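Local coordinates for protein ulvan Lyase-PL25 (Pseudoalteromonas sp. PLSV, PDB 5UAM) that cleaves ulvan, the sulfated cell-wall polysaccharide of green seaweeds, as a polysaccharide lyase of family PL25 with a beta-propeller fold, at residues Ile52-Tyr57 with Arg145-Ser150; Ile373-Thr378 with Glu397-Asp402; Leu406-Ala411 with Lys440-Gly445. All blocks are in the same frame, centred on the assembly; numbering follows the deposited sequence. Where two conformers were deposited one is given.

In the fold
The three contacts follow one another along the chain, each closing before the next opens. The centre of each lies about 19 Å from the centre of the chain, away from the active site and the zinc site. Interaction 1 joins the antiparallel sheet of strand 52-58 to the loop between strands 139-143 and 152-154. Interaction 2 lies within the sheet 362-408. Interaction 3 ties that same sheet, through strand 400-408, to strand 439-444 of the next one. Centres of interactions 2 and 3 are about 18 Å apart, and those of 1 and 2 about 31 Å. Interactions 1 and 3 touch, with Met-441 on Tyr-57 and Leu-443 on Thr-53. Together they pack blades of the beta-propeller internally and against their neighbours.

Interaction 1 of 3, residues Ile52-Tyr57 with Arg145-Ser150; sequences ITYVSY and RPYDIS
Tyr-54 reaches from strand 52-58 to the loop 145-150, where it meets Ile-149 and Tyr-147. Its CB leaves the strand toward the loop. CG lies anti to the carbonyl carbon (chi1 -57°), which puts the ring beside the backbone N and lets it run on toward the loop. Along one ring edge, Tyr-54 CD2 is 3.8 Å from Ile-149 CG2, and CE2 is almost as near to the same methyl. This methyl sits near the ring plane. Ile-52 CG2 of the same strand lies over one face, offset toward the rim. At the tip, Tyr-54 OH comes 3.5 Å from Tyr-147 CD1. The two tyrosine side chains cross at about a right angle, and the contact is the phenol oxygen against a ring edge. Tyr-54 OH also hydrogen-bonds a water at 2.7 Å. That water donates to Tyr-147 O at 2.6 Å. Tyr-147 is the third residue of a type II beta turn, 145-148. Just after it, Asp-148 OD1 accepts from Ser-150 N at 2.9 Å, an Asx turn, and also from Ser-150 OG. Met-104 and Ile-106 touch Tyr-54 too. No direct hydrogen bond crosses this contact: apolar packing joins the segments, and one water links the phenol to the turn.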
loop_
_atom_site.group_PDB
_atom_site.type_symbol
_atom_site.label_atom_id
_atom_site.label_comp_id
_atom_site.label_asym_id
_atom_site.label_seq_id
_atom_site.Cartn_x
_atom_site.Cartn_y
_atom_site.Cartn_z
ATOM N N ILE A 52 2.480 -5.739 21.395
ATOM C CA ILE A 52 2.421 -4.313 21.109
ATOM C C ILE A 52 2.058 -4.159 19.641
ATOM O O ILE A 52 2.662 -4.807 18.778
ATOM C CB ILE A 52 3.775 -3.625 21.361
ATOM C CG1 ILE A 52 4.345 -3.974 22.744
ATOM C CG2 ILE A 52 3.650 -2.125 21.118
ATOM C CD1 ILE A 52 3.564 -3.461 23.891
ATOM N N THR A 53 1.095 -3.294 19.350
ATOM C CA THR A 53 0.790 -2.924 17.971
ATOM C C THR A 53 1.346 -1.532 17.701
ATOM O O THR A 53 0.963 -0.567 18.367
ATOM C CB THR A 53 -0.704 -2.996 17.649
ATOM O OG1 THR A 53 -1.176 -4.321 17.883
ATOM C CG2 THR A 53 -0.970 -2.670 16.178
ATOM N N TYR A 54 2.265 -1.448 16.745
ATOM C CA TYR A 54 2.849 -0.203 16.292
ATOM C C TYR A 54 2.083 0.277 15.077
ATOM O O TYR A 54 1.765 -0.515 14.197
ATOM C CB TYR A 54 4.315 -0.418 15.914
ATOM C CG TYR A 54 5.131 -0.978 17.055
ATOM C CD1 TYR A 54 5.257 -2.353 17.227
ATOM C CD2 TYR A 54 5.747 -0.143 17.980
ATOM C CE1 TYR A 54 6.004 -2.884 18.281
ATOM C CE2 TYR A 54 6.485 -0.660 19.042
ATOM C CZ TYR A 54 6.603 -2.029 19.187
ATOM O OH TYR A 54 7.310 -2.566 20.229
ATOM N N VAL A 55 1.800 1.574 15.021
ATOM C CA VAL A 55 0.981 2.146 13.958
ATOM C C VAL A 55 1.632 3.424 13.452
ATOM O O VAL A 55 2.204 4.192 14.237
ATOM C CB VAL A 55 -0.454 2.413 14.445
ATOM C CG1 VAL A 55 -1.110 1.087 14.896
ATOM C CG2 VAL A 55 -0.490 3.438 15.577
ATOM N N SER A 56 1.562 3.644 12.139
ATOM C CA SER A 56 2.110 4.855 11.539
ATOM C C SER A 56 1.159 5.423 10.493
ATOM O O SER A 56 0.412 4.700 9.826
ATOM C CB SER A 56 3.492 4.622 10.932
ATOM O OG SER A 56 3.431 3.840 9.750
ATOM N N TYR A 57 1.203 6.745 10.352
ATOM C CA TYR A 57 0.299 7.461 9.455
ATOM C C TYR A 57 0.921 8.826 9.153
ATOM O O TYR A 57 1.887 9.252 9.786
ATOM C CB TYR A 57 -1.114 7.621 10.077
ATOM C CG TYR A 57 -1.067 8.475 11.317
ATOM C CD1 TYR A 57 -0.659 7.948 12.542
ATOM C CD2 TYR A 57 -1.359 9.835 11.257
ATOM C CE1 TYR A 57 -0.535 8.757 13.657
ATOM C CE2 TYR A 57 -1.249 10.657 12.383
ATOM C CZ TYR A 57 -0.829 10.103 13.577
ATOM O OH TYR A 57 -0.723 10.906 14.695
ATOM N N ARG A 145 16.689 3.694 19.633
ATOM C CA ARG A 145 16.807 2.545 20.515
ATOM C C ARG A 145 15.815 1.481 20.072
ATOM O O ARG A 145 14.763 1.800 19.512
ATOM C CB ARG A 145 16.505 2.933 21.975
ATOM C CG ARG A 145 17.490 3.939 22.542
ATOM C CD ARG A 145 17.117 4.332 23.973
ATOM N NE ARG A 145 17.102 3.196 24.884
ATOM N N PRO A 146 16.104 0.207 20.343
ATOM C CA PRO A 146 15.147 -0.847 19.981
ATOM C C PRO A 146 13.845 -0.685 20.750
ATOM O O PRO A 146 13.847 -0.345 21.934
ATOM C CB PRO A 146 15.880 -2.136 20.381
ATOM C CG PRO A 146 17.313 -1.775 20.358
ATOM C CD PRO A 146 17.361 -0.358 20.850
ATOM N N TYR A 147 12.735 -0.906 20.040
ATOM C CA TYR A 147 11.388 -0.952 20.615
ATOM C C TYR A 147 10.953 0.352 21.263
ATOM O O TYR A 147 10.039 0.356 22.086
ATOM C CB TYR A 147 11.225 -2.147 21.565
ATOM C CG TYR A 147 11.459 -3.425 20.818
ATOM C CD1 TYR A 147 10.578 -3.809 19.829
ATOM C CD2 TYR A 147 12.582 -4.206 21.050
ATOM C CE1 TYR A 147 10.782 -4.936 19.085
ATOM C CE2 TYR A 147 12.807 -5.363 20.300
ATOM C CZ TYR A 147 11.892 -5.708 19.314
ATOM O OH TYR A 147 12.051 -6.835 18.547
ATOM N N ASP A 148 11.582 1.464 20.898
ATOM C CA ASP A 148 11.316 2.761 21.511
ATOM C C ASP A 148 10.935 3.706 20.381
ATOM O O ASP A 148 11.777 4.055 19.550
ATOM C CB ASP A 148 12.568 3.259 22.241
ATOM C CG ASP A 148 12.369 4.592 22.936
ATOM O OD1 ASP A 148 11.419 5.313 22.599
ATOM O OD2 ASP A 148 13.193 4.948 23.819
ATOM N N ILE A 149 9.662 4.107 20.333
ATOM C CA ILE A 149 9.161 4.926 19.238
ATOM C C ILE A 149 9.293 6.419 19.479
ATOM O O ILE A 149 8.781 7.208 18.679
ATOM C CB ILE A 149 7.697 4.600 18.907
ATOM C CG1 ILE A 149 6.785 4.858 20.096
ATOM C CG2 ILE A 149 7.604 3.169 18.383
ATOM C CD1 ILE A 149 5.313 4.970 19.655
ATOM N N SER A 150 9.965 6.826 20.563
ATOM C CA SER A 150 9.968 8.237 20.948
ATOM C C SER A 150 11.095 9.056 20.330
ATOM O O SER A 150 11.006 10.292 20.333
ATOM C CB SER A 150 10.001 8.382 22.475
ATOM O OG SER A 150 11.244 7.969 23.022
HETATM O O HOH W 1 7.716 -0.822 22.251
#

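Interaction 2 of 3, residues Ile373-Thr378 with Glu397-Asp402; sequences IRYLTT and EHFVED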
loop_
_atom_site.group_PDB
_atom_site.type_symbol
_atom_site.label_atom_id
_atom_site.label_comp_id
_atom_site.label_asym_id
_atom_site.label_seq_id
_atom_site.Cartn_x
_atom_site.Cartn_y
_atom_site.Cartn_z
ATOM N N ILE A 373 -12.806 -16.407 1.813
ATOM C CA ILE A 373 -12.147 -15.112 1.715
ATOM C C ILE A 373 -12.956 -14.078 2.485
ATOM O O ILE A 373 -14.181 -14.033 2.360
ATOM C CB ILE A 373 -12.062 -14.703 0.236
ATOM C CG1 ILE A 373 -11.325 -15.773 -0.581
ATOM C CG2 ILE A 373 -11.408 -13.345 0.089
ATOM C CD1 ILE A 373 -12.016 -16.095 -1.875
ATOM N N ARG A 374 -12.274 -13.250 3.274
ATOM C CA ARG A 374 -12.909 -12.174 4.033
ATOM C C ARG A 374 -12.217 -10.871 3.687
ATOM O O ARG A 374 -10.994 -10.769 3.819
ATOM C CB ARG A 374 -12.725 -12.350 5.545
ATOM C CG ARG A 374 -13.469 -13.452 6.228
ATOM C CD ARG A 374 -12.979 -13.516 7.676
ATOM N NE ARG A 374 -13.651 -12.564 8.548
ATOM C CZ ARG A 374 -13.119 -12.021 9.646
ATOM N NH1 ARG A 374 -11.873 -12.287 10.013
ATOM N NH2 ARG A 374 -13.838 -11.194 10.373
ATOM N N TYR A 375 -12.984 -9.874 3.263
ATOM C CA TYR A 375 -12.470 -8.525 3.074
ATOM C C TYR A 375 -12.903 -7.653 4.233
ATOM O O TYR A 375 -14.035 -7.763 4.715
ATOM C CB TYR A 375 -13.053 -7.879 1.817
ATOM C CG TYR A 375 -12.316 -8.192 0.538
ATOM C CD1 TYR A 375 -12.535 -9.380 -0.134
ATOM C CD2 TYR A 375 -11.396 -7.303 0.013
ATOM C CE1 TYR A 375 -11.851 -9.673 -1.297
ATOM C CE2 TYR A 375 -10.714 -7.571 -1.156
ATOM C CZ TYR A 375 -10.936 -8.762 -1.808
ATOM O OH TYR A 375 -10.243 -9.026 -2.977
ATOM N N LEU A 376 -12.011 -6.773 4.655
ATOM C CA LEU A 376 -12.396 -5.620 5.456
ATOM C C LEU A 376 -12.324 -4.446 4.483
ATOM O O LEU A 376 -11.237 -4.076 4.011
ATOM C CB LEU A 376 -11.483 -5.468 6.669
ATOM C CG LEU A 376 -11.870 -4.380 7.664
ATOM C CD1 LEU A 376 -13.327 -4.481 8.080
ATOM C CD2 LEU A 376 -10.987 -4.460 8.911
ATOM N N THR A 377 -13.493 -3.931 4.106
ATOM C CA THR A 377 -13.595 -3.011 2.984
ATOM C C THR A 377 -14.325 -1.746 3.393
ATOM O O THR A 377 -15.259 -1.778 4.200
ATOM C CB THR A 377 -14.247 -3.702 1.773
ATOM O OG1 THR A 377 -14.599 -2.742 0.762
ATOM C CG2 THR A 377 -15.456 -4.418 2.178
ATOM N N THR A 378 -13.879 -0.626 2.846
ATOM C CA THR A 378 -14.587 0.627 3.048
ATOM C C THR A 378 -15.324 1.045 1.783
ATOM O O THR A 378 -14.831 0.876 0.664
ATOM C CB THR A 378 -13.688 1.751 3.579
ATOM O OG1 THR A 378 -14.489 2.907 3.856
ATOM C CG2 THR A 378 -12.647 2.155 2.594
ATOM N N GLU A 397 -16.816 -15.533 -5.691
ATOM C CA GLU A 397 -17.880 -15.205 -6.638
ATOM C C GLU A 397 -18.953 -14.353 -5.976
ATOM O O GLU A 397 -19.502 -13.440 -6.604
ATOM C CB GLU A 397 -18.500 -16.479 -7.207
ATOM C CG GLU A 397 -17.567 -17.258 -8.109
ATOM C CD GLU A 397 -18.277 -18.341 -8.893
ATOM O OE1 GLU A 397 -19.522 -18.443 -8.786
ATOM O OE2 GLU A 397 -17.584 -19.084 -9.620
ATOM N N HIS A 398 -19.267 -14.632 -4.710
ATOM C CA HIS A 398 -20.257 -13.856 -3.969
ATOM C C HIS A 398 -19.748 -13.588 -2.565
ATOM O O HIS A 398 -19.227 -14.490 -1.904
ATOM C CB HIS A 398 -21.581 -14.603 -3.826
ATOM C CG HIS A 398 -22.203 -14.993 -5.126
ATOM N ND1 HIS A 398 -21.931 -16.192 -5.746
ATOM C CD2 HIS A 398 -23.080 -14.344 -5.927
ATOM C CE1 HIS A 398 -22.630 -16.271 -6.867
ATOM N NE2 HIS A 398 -23.331 -15.160 -7.001
ATOM N N PHE A 399 -19.925 -12.348 -2.109
ATOM C CA PHE A 399 -19.623 -11.949 -0.747
ATOM C C PHE A 399 -20.888 -11.421 -0.082
ATOM O O PHE A 399 -21.756 -10.842 -0.737
ATOM C CB PHE A 399 -18.575 -10.826 -0.711
ATOM C CG PHE A 399 -17.200 -11.251 -1.149
ATOM C CD1 PHE A 399 -16.888 -11.348 -2.497
ATOM C CD2 PHE A 399 -16.221 -11.545 -0.214
ATOM C CE1 PHE A 399 -15.616 -11.741 -2.907
ATOM C CE2 PHE A 399 -14.957 -11.936 -0.612
ATOM C CZ PHE A 399 -14.657 -12.036 -1.958
ATOM N N VAL A 400 -20.982 -11.653 1.225
ATOM C CA VAL A 400 -22.089 -11.197 2.056
ATOM C C VAL A 400 -21.511 -10.339 3.171
ATOM O O VAL A 400 -20.495 -10.703 3.769
ATOM C CB VAL A 400 -22.846 -12.390 2.668
ATOM C CG1 VAL A 400 -23.886 -11.901 3.665
ATOM C CG2 VAL A 400 -23.515 -13.187 1.569
ATOM N N GLU A 401 -22.166 -9.217 3.468
ATOM C CA GLU A 401 -21.673 -8.324 4.508
ATOM C C GLU A 401 -21.959 -8.918 5.887
ATOM O O GLU A 401 -23.059 -9.424 6.144
ATOM C CB GLU A 401 -22.333 -6.952 4.370
ATOM C CG GLU A 401 -21.711 -5.870 5.249
ATOM C CD GLU A 401 -22.290 -4.492 4.989
ATOM O OE1 GLU A 401 -23.507 -4.401 4.731
ATOM O OE2 GLU A 401 -21.535 -3.493 5.065
ATOM N N ASP A 402 -20.961 -8.872 6.759
ATOM C CA ASP A 402 -21.091 -9.279 8.154
ATOM C C ASP A 402 -20.944 -8.035 9.035
ATOM O O ASP A 402 -21.674 -7.065 8.807
ATOM C CB ASP A 402 -20.129 -10.428 8.448
ATOM C CG ASP A 402 -20.405 -11.085 9.793
ATOM O OD1 ASP A 402 -21.507 -10.873 10.343
ATOM O OD2 ASP A 402 -19.521 -11.806 10.304
#
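Tyr-375 and Phe-399 form the aromatic part of this contact, an offset edge-to-face pair. The edge of Tyr-375 points toward the face of Phe-399. The ring centroids are 5.4 Å apart and the planes stand at 78°. The closest atoms are Tyr-375 CD1 and Phe-399 CE2, at 3.6 Å. Next to them, Tyr-375 CE1 lies 3.7 Å from Phe-399 CZ. Phe-399 CG is anti to its carbonyl carbon (chi1 -69°), which extends the ring toward strand 373-381.

The aliphatic part comes from Ile-373. Ile-373 CG2 meets the Phe-399 ring in plane, at the edge, 3.9 Å from Phe-399 CE2. The backbone adds to this, with Ile-373 O 3.7 Å from Phe-399 CE2. That ring corner therefore touches both the isoleucine and the tyrosine.

No hydrogen bond crosses between the segments. The polar end of Tyr-375 is held by another strand: its OH is hydrogen-bonded to His-339 ND1. His-339 also packs on Ile-373 and Phe-399, and Val-353 touches both aromatic side chains. These partners belong to strand 336-342 and the loop after strand 347-352.

Strand 384-392 runs between strands 373-381 and 400-408. The contact thus links the second strand of a four-stranded antiparallel sheet to the approach to strand 400-408, one of its two outermost strands, with the neighbouring sheet packed alongside, as between blades of a beta-propeller.

Interaction 3 of 3, residues Leu406-Ala411 with Lys440-Gly445; sequences LRKDNA and KMYLVG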
loop_
_atom_site.group_PDB
_atom_site.type_symbol
_atom_site.label_atom_id
_atom_site.label_comp_id
_atom_site.label_asym_id
_atom_site.label_seq_id
_atom_site.Cartn_x
_atom_site.Cartn_y
_atom_site.Cartn_z
ATOM N N LEU A 406 -16.588 0.103 11.827
ATOM C CA LEU A 406 -16.557 1.546 12.026
ATOM C C LEU A 406 -17.468 2.193 10.998
ATOM O O LEU A 406 -17.478 1.786 9.835
ATOM C CB LEU A 406 -15.121 2.098 11.879
ATOM C CG LEU A 406 -14.869 3.460 12.504
ATOM C CD1 LEU A 406 -14.934 3.390 14.004
ATOM C CD2 LEU A 406 -13.517 3.988 12.061
ATOM N N ARG A 407 -18.261 3.172 11.437
ATOM C CA ARG A 407 -19.136 3.882 10.521
ATOM C C ARG A 407 -19.212 5.320 10.994
ATOM O O ARG A 407 -19.432 5.556 12.182
ATOM C CB ARG A 407 -20.529 3.246 10.512
ATOM C CG ARG A 407 -21.422 3.809 9.434
ATOM C CD ARG A 407 -22.761 3.076 9.335
ATOM N NE ARG A 407 -23.582 3.695 8.296
ATOM C CZ ARG A 407 -24.146 3.060 7.277
ATOM N NH1 ARG A 407 -24.849 3.763 6.401
ATOM N NH2 ARG A 407 -24.041 1.739 7.134
ATOM N N LYS A 408 -18.976 6.265 10.086
ATOM C CA LYS A 408 -19.003 7.681 10.461
ATOM C C LYS A 408 -19.795 8.491 9.446
ATOM O O LYS A 408 -19.520 8.453 8.249
ATOM C CB LYS A 408 -17.587 8.241 10.597
ATOM C CG LYS A 408 -16.733 7.526 11.637
ATOM C CD LYS A 408 -17.163 7.900 13.031
ATOM C CE LYS A 408 -16.330 7.180 14.058
ATOM N NZ LYS A 408 -16.786 7.510 15.436
ATOM N N ASP A 409 -20.743 9.270 9.935
ATOM C CA ASP A 409 -21.488 10.167 9.070
ATOM C C ASP A 409 -20.575 11.266 8.536
ATOM O O ASP A 409 -19.644 11.724 9.214
ATOM C CB ASP A 409 -22.628 10.834 9.849
ATOM C CG ASP A 409 -23.486 9.844 10.610
ATOM O OD1 ASP A 409 -24.069 8.932 9.991
ATOM O OD2 ASP A 409 -23.615 9.989 11.839
ATOM N N ASN A 410 -20.897 11.740 7.330
ATOM C CA ASN A 410 -20.292 12.950 6.789
ATOM C C ASN A 410 -18.782 12.825 6.681
ATOM O O ASN A 410 -18.045 13.758 7.000
ATOM C CB ASN A 410 -20.697 14.177 7.611
ATOM C CG ASN A 410 -22.185 14.253 7.818
ATOM O OD1 ASN A 410 -22.679 14.349 8.960
ATOM N ND2 ASN A 410 -22.927 14.244 6.723
ATOM N N ALA A 411 -18.324 11.681 6.182
ATOM C CA ALA A 411 -16.900 11.399 6.136
ATOM C C ALA A 411 -16.649 10.360 5.056
ATOM O O ALA A 411 -17.575 9.772 4.500
ATOM C CB ALA A 411 -16.420 10.845 7.482
ATOM N N LYS A 440 -8.999 12.230 12.370
ATOM C CA LYS A 440 -8.977 11.253 13.448
ATOM C C LYS A 440 -8.571 9.882 12.928
ATOM O O LYS A 440 -9.022 9.429 11.865
ATOM C CB LYS A 440 -10.332 11.186 14.146
ATOM C CG LYS A 440 -10.644 12.458 14.893
ATOM C CD LYS A 440 -12.009 12.361 15.573
ATOM C CE LYS A 440 -12.356 13.616 16.352
ATOM N NZ LYS A 440 -12.677 14.750 15.449
ATOM N N MET A 441 -7.670 9.253 13.674
ATOM C CA MET A 441 -7.028 7.996 13.307
ATOM C C MET A 441 -7.506 6.899 14.246
ATOM O O MET A 441 -7.516 7.081 15.476
ATOM C CB MET A 441 -5.522 8.148 13.442
ATOM C CG MET A 441 -4.910 9.288 12.656
ATOM S SD MET A 441 -5.238 9.191 10.882
ATOM C CE MET A 441 -4.580 7.555 10.514
ATOM N N TYR A 442 -7.862 5.756 13.677
ATOM C CA TYR A 442 -8.449 4.656 14.419
ATOM C C TYR A 442 -7.705 3.362 14.137
ATOM O O TYR A 442 -7.351 3.077 12.995
ATOM C CB TYR A 442 -9.906 4.433 14.042
ATOM C CG TYR A 442 -10.833 5.624 14.244
ATOM C CD1 TYR A 442 -10.771 6.730 13.410
ATOM C CD2 TYR A 442 -11.771 5.634 15.269
ATOM C CE1 TYR A 442 -11.642 7.813 13.584
ATOM C CE2 TYR A 442 -12.646 6.712 15.444
ATOM C CZ TYR A 442 -12.559 7.804 14.608
ATOM O OH TYR A 442 -13.415 8.870 14.797
ATOM N N LEU A 443 -7.543 2.551 15.172
ATOM C CA LEU A 443 -7.042 1.183 15.042
ATOM C C LEU A 443 -8.220 0.261 15.317
ATOM O O LEU A 443 -8.818 0.319 16.400
ATOM C CB LEU A 443 -5.918 0.946 16.051
ATOM C CG LEU A 443 -5.354 -0.470 16.186
ATOM C CD1 LEU A 443 -4.777 -0.924 14.856
ATOM C CD2 LEU A 443 -4.322 -0.539 17.299
ATOM N N VAL A 444 -8.583 -0.576 14.347
ATOM C CA VAL A 444 -9.785 -1.390 14.454
ATOM C C VAL A 444 -9.454 -2.870 14.382
ATOM O O VAL A 444 -8.472 -3.288 13.757
ATOM C CB VAL A 444 -10.878 -1.052 13.420
ATOM C CG1 VAL A 444 -11.289 0.400 13.546
ATOM C CG2 VAL A 444 -10.423 -1.374 12.003
ATOM N N GLY A 445 -10.316 -3.660 15.013
ATOM C CA GLY A 445 -10.223 -5.111 14.964
ATOM C C GLY A 445 -11.470 -5.800 14.450
ATOM O O GLY A 445 -12.149 -5.318 13.532
HETATM O O HOH W 2 -15.053 9.555 16.954
#
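Leu-406 turns its CG anti to the backbone N (chi1 -160°), which carries its methyls over to Tyr-442. Tyr-442 has its CG beside the backbone N and extends its ring from strand 439-444 toward strand 400-408. The two side chains cross at about a right angle. They bridge two successive antiparallel sheets of the beta-propeller. Leu-406 is on strand 400-408, an outermost strand of one sheet, and Tyr-442 is on strand 439-444 of the next. The short strand segments run roughly antiparallel, at 153°, but their axes stay 10.4 Å apart. Side chains therefore make this contact, without backbone pairing between the segments.

Leu-406 CD2 lies over one face of the Tyr-442 ring. It makes a CH-pi contact, 4.0 Å from the ring centroid and 19° off the normal. Leu-406 CD2 is nearest to Tyr-442 CG, at 3.8 Å, so the methyl is displaced toward the CB end of the ring. Leu-406 CD2 is also 4.5 Å from Val-444 CG1, a looser contact. Val-444 in turn touches Leu-387 of strand 384-392.

Lys-408 approaches the other end of the tyrosine. Its chain bends at chi2 and is extended beyond. The two side chains come from opposite directions. Lys-408 CE is 3.4 Å from Tyr-442 OH. The phenol is also hydrogen-bonded to Glu-432 OE1 of strand 428-433, and Lys-408 packs on Glu-432 as well. The carboxylate of Glu-432 probably favours the charged form of the lysine beside it. Lys-408 is partly exposed, whereas Tyr-442 is buried. A water in the plane of the tyrosine ring, at its edge, joins their polar ends: it accepts from Lys-408 NZ at 3.1 Å and donates to Tyr-442 OH at 2.8 Å.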